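Local coordinates for protein putative metalloprotease II (Bacteroides fragilis, PDB 4ON1) that probably acts as a zinc-dependent endopeptidase of the fragilysin type, encoded on a pathogenicity island, at residues 204-209 with 243-248; 208-213 with 286-291. All coordinates share one frame; numbering follows the deposited sequence.

Interaction 1. Residues 204-209 with 243-248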
loop_
_atom_site.group_PDB
_atom_site.type_symbol
_atom_site.label_atom_id
_atom_site.label_comp_id
_atom_site.label_asym_id
_atom_site.label_seq_id
_atom_site.Cartn_x
_atom_site.Cartn_y
_atom_site.Cartn_z
ATOM N N GLU A 204 9.879 9.775 -6.636
ATOM C CA GLU A 204 8.924 9.021 -7.455
ATOM C C GLU A 204 9.188 7.525 -7.418
ATOM O O GLU A 204 10.267 7.074 -7.803
ATOM C CB GLU A 204 8.937 9.498 -8.915
ATOM C CG GLU A 204 7.953 8.728 -9.816
ATOM C CD GLU A 204 7.947 9.213 -11.264
ATOM O OE1 GLU A 204 8.871 9.953 -11.663
ATOM O OE2 GLU A 204 7.012 8.853 -12.011
ATOM N N PHE A 205 8.209 6.761 -6.939
ATOM C CA PHE A 205 8.298 5.304 -6.964
ATOM C C PHE A 205 7.653 4.747 -8.220
ATOM O O PHE A 205 6.500 5.071 -8.526
ATOM C CB PHE A 205 7.633 4.690 -5.730
ATOM C CG PHE A 205 8.311 5.042 -4.454
ATOM C CD1 PHE A 205 9.461 4.373 -4.058
ATOM C CD2 PHE A 205 7.821 6.068 -3.656
ATOM C CE1 PHE A 205 10.099 4.711 -2.881
ATOM C CE2 PHE A 205 8.456 6.415 -2.476
ATOM C CZ PHE A 205 9.594 5.732 -2.084
ATOM N N MET A 206 8.400 3.916 -8.944
ATOM C CA MET A 206 7.862 3.238 -10.114
ATOM C C MET A 206 7.386 1.855 -9.701
ATOM O O MET A 206 8.186 0.969 -9.394
ATOM C CB MET A 206 8.908 3.143 -11.225
ATOM C CG MET A 206 9.520 4.478 -11.641
ATOM S SD MET A 206 8.326 5.523 -12.507
ATOM C CE MET A 206 8.279 4.684 -14.098
ATOM N N LEU A 207 6.070 1.682 -9.673
ATOM C CA LEU A 207 5.487 0.438 -9.200
ATOM C C LEU A 207 5.092 -0.409 -10.399
ATOM O O LEU A 207 4.169 -0.074 -11.143
ATOM C CB LEU A 207 4.290 0.721 -8.294
ATOM C CG LEU A 207 4.595 1.684 -7.139
ATOM C CD1 LEU A 207 3.365 1.924 -6.301
ATOM C CD2 LEU A 207 5.697 1.139 -6.266
ATOM N N ILE A 208 5.813 -1.501 -10.596
ATOM C CA ILE A 208 5.679 -2.272 -11.820
ATOM C C ILE A 208 4.898 -3.550 -11.557
ATOM O O ILE A 208 5.334 -4.396 -10.780
ATOM C CB ILE A 208 7.057 -2.627 -12.412
ATOM C CG1 ILE A 208 7.935 -1.372 -12.543
ATOM C CG2 ILE A 208 6.889 -3.310 -13.766
ATOM C CD1 ILE A 208 7.310 -0.255 -13.407
ATOM N N LYS A 209 3.737 -3.684 -12.189
ATOM C CA LYS A 209 2.916 -4.885 -12.008
ATOM C C LYS A 209 3.485 -6.050 -12.791
ATOM O O LYS A 209 3.625 -5.971 -14.010
ATOM C CB LYS A 209 1.462 -4.633 -12.433
ATOM C CG LYS A 209 0.780 -3.561 -11.591
ATOM C CD LYS A 209 -0.542 -3.111 -12.196
ATOM C CE LYS A 209 -1.586 -4.209 -12.114
ATOM N NZ LYS A 209 -2.902 -3.725 -12.613
ATOM N N LYS A 243 5.603 10.640 -5.331
ATOM C CA LYS A 243 4.814 10.293 -6.495
ATOM C C LYS A 243 4.883 8.786 -6.674
ATOM O O LYS A 243 5.961 8.197 -6.593
ATOM C CB LYS A 243 5.326 11.040 -7.730
ATOM C CG LYS A 243 4.546 10.771 -9.009
ATOM C CD LYS A 243 5.159 11.545 -10.174
ATOM C CE LYS A 243 4.372 11.336 -11.461
ATOM N NZ LYS A 243 4.810 12.261 -12.551
ATOM N N TYR A 244 3.731 8.160 -6.886
ATOM C CA TYR A 244 3.681 6.726 -7.156
ATOM C C TYR A 244 3.173 6.490 -8.570
ATOM O O TYR A 244 2.044 6.845 -8.893
ATOM C CB TYR A 244 2.774 6.001 -6.161
ATOM C CG TYR A 244 3.095 6.250 -4.703
ATOM C CD1 TYR A 244 3.965 5.420 -4.015
ATOM C CD2 TYR A 244 2.514 7.307 -4.014
ATOM C CE1 TYR A 244 4.260 5.640 -2.670
ATOM C CE2 TYR A 244 2.795 7.531 -2.673
ATOM C CZ TYR A 244 3.667 6.690 -2.008
ATOM O OH TYR A 244 3.948 6.910 -0.673
ATOM N N THR A 245 4.012 5.908 -9.418
ATOM C CA THR A 245 3.632 5.654 -10.802
ATOM C C THR A 245 3.437 4.163 -11.014
ATOM O O THR A 245 4.375 3.380 -10.906
ATOM C CB THR A 245 4.681 6.208 -11.780
ATOM O OG1 THR A 245 4.733 7.629 -11.629
ATOM C CG2 THR A 245 4.314 5.869 -13.225
ATOM N N ILE A 246 2.195 3.771 -11.262
ATOM C CA ILE A 246 1.853 2.364 -11.414
ATOM C C ILE A 246 1.780 1.979 -12.883
ATOM O O ILE A 246 0.977 2.536 -13.633
ATOM C CB ILE A 246 0.497 2.038 -10.736
ATOM C CG1 ILE A 246 0.529 2.407 -9.250
ATOM C CG2 ILE A 246 0.140 0.558 -10.916
ATOM C CD1 ILE A 246 -0.873 2.575 -8.640
ATOM N N LYS A 247 2.603 1.017 -13.288
ATOM C CA LYS A 247 2.660 0.602 -14.693
ATOM C C LYS A 247 2.517 -0.896 -14.865
ATOM O O LYS A 247 2.999 -1.668 -14.038
ATOM C CB LYS A 247 3.981 1.038 -15.335
ATOM C CG LYS A 247 4.289 2.513 -15.231
ATOM C CD LYS A 247 5.649 2.824 -15.859
ATOM C CE LYS A 247 5.633 2.599 -17.363
ATOM N NZ LYS A 247 4.592 3.421 -18.045
ATOM N N ASP A 248 1.849 -1.309 -15.939
ATOM C CA ASP A 248 1.888 -2.710 -16.343
ATOM C C ASP A 248 3.206 -3.028 -17.038
ATOM O O ASP A 248 3.867 -2.141 -17.571
ATOM C CB ASP A 248 0.716 -3.061 -17.264
ATOM C CG ASP A 248 -0.614 -3.081 -16.530
ATOM O OD1 ASP A 248 -0.814 -3.986 -15.692
ATOM O OD2 ASP A 248 -1.457 -2.196 -16.791
HETATM O O HOH W 1 7.180 11.835 -13.375
HETATM O O HOH W 2 1.456 -6.132 -15.893
HETATM O O HOH W 3 -3.504 -2.116 -14.767
#
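Phe205 lays its ring alongside that of Tyr244, the planes 18° apart but slid so far that they barely overlap; the closest ring atoms are Phe205 CD2 and Tyr244 CE1, 3.7 Å apart. Both rings rise from paired residues of two parallel strands, each with CG beside its own backbone N (chi1 -65° and -53°), which keeps them side by side. Leu207 CD1 reaches Tyr244 CB and Ile246 CG1 at 4.1 Å each, continuing this apolar face, which helix 217-230 covers through Ile224. Tyr244 OH is bonded to Thr228 of the same helix. On the other face the extended Glu204 chain runs beside the equally extended Lys243, then crosses over to Thr245, whose OG1 donates to the anti lone pair of Glu204 OE2 at 2.6 Å. The Lys243 amine stays beyond salt-bridge range but shares a water with Glu204 OE1, an oxygen that also forms a salt bridge with Lys282. Met206 bends at chi2 and chi3, bringing SD to 3.8 Å from Thr245 CB and CE against Lys247 CD. Five backbone hydrogen bonds join the strands, from Phe205 N to Lys243 O at one end to Lys209 N to Lys247 O at the other. The two faces thus differ in chemistry: aromatic and aliphatic packing under the helix, and a carboxylate held by the Thr245 hydroxyl and Lys282, with Lys243 near, which would be expected to favour its charged form.

Interaction 2. Residues 208-213 with 286-291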
loop_
_atom_site.group_PDB
_atom_site.type_symbol
_atom_site.label_atom_id
_atom_site.label_comp_id
_atom_site.label_asym_id
_atom_site.label_seq_id
_atom_site.Cartn_x
_atom_site.Cartn_y
_atom_site.Cartn_z
ATOM N N ILE A 208 5.813 -1.501 -10.596
ATOM C CA ILE A 208 5.679 -2.272 -11.820
ATOM C C ILE A 208 4.898 -3.550 -11.557
ATOM O O ILE A 208 5.334 -4.396 -10.780
ATOM C CB ILE A 208 7.057 -2.627 -12.412
ATOM C CG1 ILE A 208 7.935 -1.372 -12.543
ATOM C CG2 ILE A 208 6.889 -3.310 -13.766
ATOM C CD1 ILE A 208 7.310 -0.255 -13.407
ATOM N N LYS A 209 3.737 -3.684 -12.189
ATOM C CA LYS A 209 2.916 -4.885 -12.008
ATOM C C LYS A 209 3.485 -6.050 -12.791
ATOM O O LYS A 209 3.625 -5.971 -14.010
ATOM C CB LYS A 209 1.462 -4.633 -12.433
ATOM C CG LYS A 209 0.780 -3.561 -11.591
ATOM C CD LYS A 209 -0.542 -3.111 -12.196
ATOM C CE LYS A 209 -1.586 -4.209 -12.114
ATOM N NZ LYS A 209 -2.902 -3.725 -12.613
ATOM N N GLU A 210 3.817 -7.127 -12.085
ATOM C CA GLU A 210 4.286 -8.354 -12.724
ATOM C C GLU A 210 3.193 -8.886 -13.648
ATOM O O GLU A 210 2.018 -8.914 -13.283
ATOM C CB GLU A 210 4.673 -9.399 -11.671
ATOM C CG GLU A 210 5.101 -10.759 -12.233
ATOM C CD GLU A 210 5.430 -11.773 -11.138
ATOM O OE1 GLU A 210 6.161 -11.420 -10.184
ATOM O OE2 GLU A 210 4.938 -12.917 -11.223
ATOM N N LYS A 211 3.562 -9.233 -14.874
ATOM C CA LYS A 211 2.586 -9.797 -15.801
ATOM C C LYS A 211 2.071 -11.143 -15.301
ATOM O O LYS A 211 2.857 -12.020 -14.937
ATOM C CB LYS A 211 3.170 -9.944 -17.202
ATOM C CG LYS A 211 2.118 -10.384 -18.227
ATOM C CD LYS A 211 2.708 -10.504 -19.614
ATOM C CE LYS A 211 1.640 -10.875 -20.636
ATOM N NZ LYS A 211 2.217 -11.011 -22.007
ATOM N N ASP A 212 0.747 -11.279 -15.272
ATOM C CA ASP A 212 0.062 -12.435 -14.697
ATOM C C ASP A 212 0.388 -12.607 -13.221
ATOM O O ASP A 212 0.191 -13.681 -12.663
ATOM C CB ASP A 212 0.402 -13.723 -15.459
ATOM C CG ASP A 212 0.101 -13.622 -16.947
ATOM O OD1 ASP A 212 -0.890 -12.953 -17.311
ATOM O OD2 ASP A 212 0.852 -14.218 -17.749
ATOM N N GLY A 213 0.865 -11.538 -12.585
ATOM C CA GLY A 213 1.207 -11.586 -11.174
ATOM C C GLY A 213 0.002 -11.515 -10.255
ATOM O O GLY A 213 0.099 -11.860 -9.074
ATOM N N LEU A 286 8.707 -4.326 -8.114
ATOM C CA LEU A 286 7.872 -5.300 -8.817
ATOM C C LEU A 286 6.772 -5.826 -7.903
ATOM O O LEU A 286 7.046 -6.260 -6.777
ATOM C CB LEU A 286 8.721 -6.472 -9.326
ATOM C CG LEU A 286 7.977 -7.548 -10.120
ATOM C CD1 LEU A 286 7.516 -6.996 -11.466
ATOM C CD2 LEU A 286 8.860 -8.778 -10.322
ATOM N N LEU A 287 5.536 -5.819 -8.399
ATOM C CA LEU A 287 4.390 -6.202 -7.585
ATOM C C LEU A 287 3.666 -7.449 -8.096
ATOM O O LEU A 287 3.331 -7.554 -9.278
ATOM C CB LEU A 287 3.390 -5.039 -7.507
ATOM C CG LEU A 287 3.928 -3.699 -6.986
ATOM C CD1 LEU A 287 2.812 -2.649 -6.954
ATOM C CD2 LEU A 287 4.508 -3.881 -5.604
ATOM N N ARG A 288 3.414 -8.387 -7.188
ATOM C CA ARG A 288 2.599 -9.561 -7.490
ATOM C C ARG A 288 1.671 -9.819 -6.323
ATOM O O ARG A 288 1.911 -9.325 -5.220
ATOM C CB ARG A 288 3.465 -10.791 -7.748
ATOM C CG ARG A 288 4.336 -11.150 -6.549
ATOM C CD ARG A 288 4.809 -12.591 -6.586
ATOM N NE ARG A 288 5.410 -12.951 -7.868
ATOM C CZ ARG A 288 6.014 -14.111 -8.105
ATOM N NH1 ARG A 288 6.120 -15.011 -7.136
ATOM N NH2 ARG A 288 6.522 -14.363 -9.303
ATOM N N ASP A 289 0.602 -10.572 -6.553
ATOM C CA ASP A 289 -0.286 -10.886 -5.446
ATOM C C ASP A 289 0.347 -11.921 -4.519
ATOM O O ASP A 289 0.135 -11.890 -3.310
ATOM C CB ASP A 289 -1.630 -11.396 -5.940
ATOM C CG ASP A 289 -2.589 -11.642 -4.806
ATOM O OD1 ASP A 289 -2.891 -12.816 -4.524
ATOM O OD2 ASP A 289 -3.018 -10.658 -4.175
ATOM N N GLY A 290 1.124 -12.832 -5.099
ATOM C CA GLY A 290 1.707 -13.934 -4.364
ATOM C C GLY A 290 2.993 -13.606 -3.629
ATOM O O GLY A 290 3.243 -12.462 -3.254
ATOM N N THR A 291 3.812 -14.630 -3.419
ATOM C CA THR A 291 5.040 -14.494 -2.651
ATOM C C THR A 291 6.206 -15.154 -3.367
ATOM O O THR A 291 6.056 -15.663 -4.475
ATOM C CB THR A 291 4.908 -15.137 -1.267
ATOM O OG1 THR A 291 4.511 -16.505 -1.425
ATOM C CG2 THR A 291 3.886 -14.391 -0.419
HETATM O O HOH W 4 1.001 -8.316 -10.657
HETATM O O HOH W 5 1.280 -13.854 -7.684
#
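Glu210 leaves its backbone with CB against the neighbouring strand, 3.3 Å from Leu287 O and 3.7 Å from Leu286 CD1. CG lies anti to the backbone N (chi1 176°) and the chain stays extended, carrying CD to the edge of the Arg288 guanidinium. At the tip OE1 accepts from Arg288 NE at 2.9 Å, almost in the guanidinium plane, and more weakly from NH2, while OE2 takes NH2 at 2.9 Å. The grip is side-on and bidentate, both oxygens met on the syn side, yet the two planes are twisted 64° apart, and neither of the main bonds is straight. Arg288 starts with CG wedged between N and carbonyl carbon (chi1 60°) and bends at chi3, turning NE and NH2 toward the acid; NH1 donates to Thr291 O, NH2 also to Gly254 O, and Trp292 adds a cation-pi contact. In the backbone, Leu287 N bonds to Ile208 O and Glu210 N to Leu287 O, in parallel pairing. A type II turn from Glu210 to Gly213 then brings Gly213 O to Asp289 N at 2.9 Å, the donor lying well above the carbonyl plane. The buried acid and base would be expected to offset each other's charge, and with its three nitrogens engaged the guanidinium is probably fixed in rotation, joining Glu210 to the end of strand 284-288, while Gly213 O joins the turn to Asp289.

Interactions 1 and 2 lie on opposite edges of strand 201-209, their centres 12 Å apart. Strand 240-248 pairs along one edge in 204-209 with 243-248, and strand 284-288 along the other in 208-213 with 286-291, all parallel; Ile208 and Lys209 belong to both. The chain passes through 201-209 first, then helices 217-230 and 232-235, strand 240-248, helix 259-271 and strand 284-288, so the first strand ends up central among the three. Leu207 CB touches Leu287 CD1 at 3.9 Å, joining the contacts directly. These strands probably form part of the metalloprotease domain core, with Phe205 and Leu287 about 10 and 12 Å from His338 and His334 respectively, between side chains, near the zinc site without supplying its ligands.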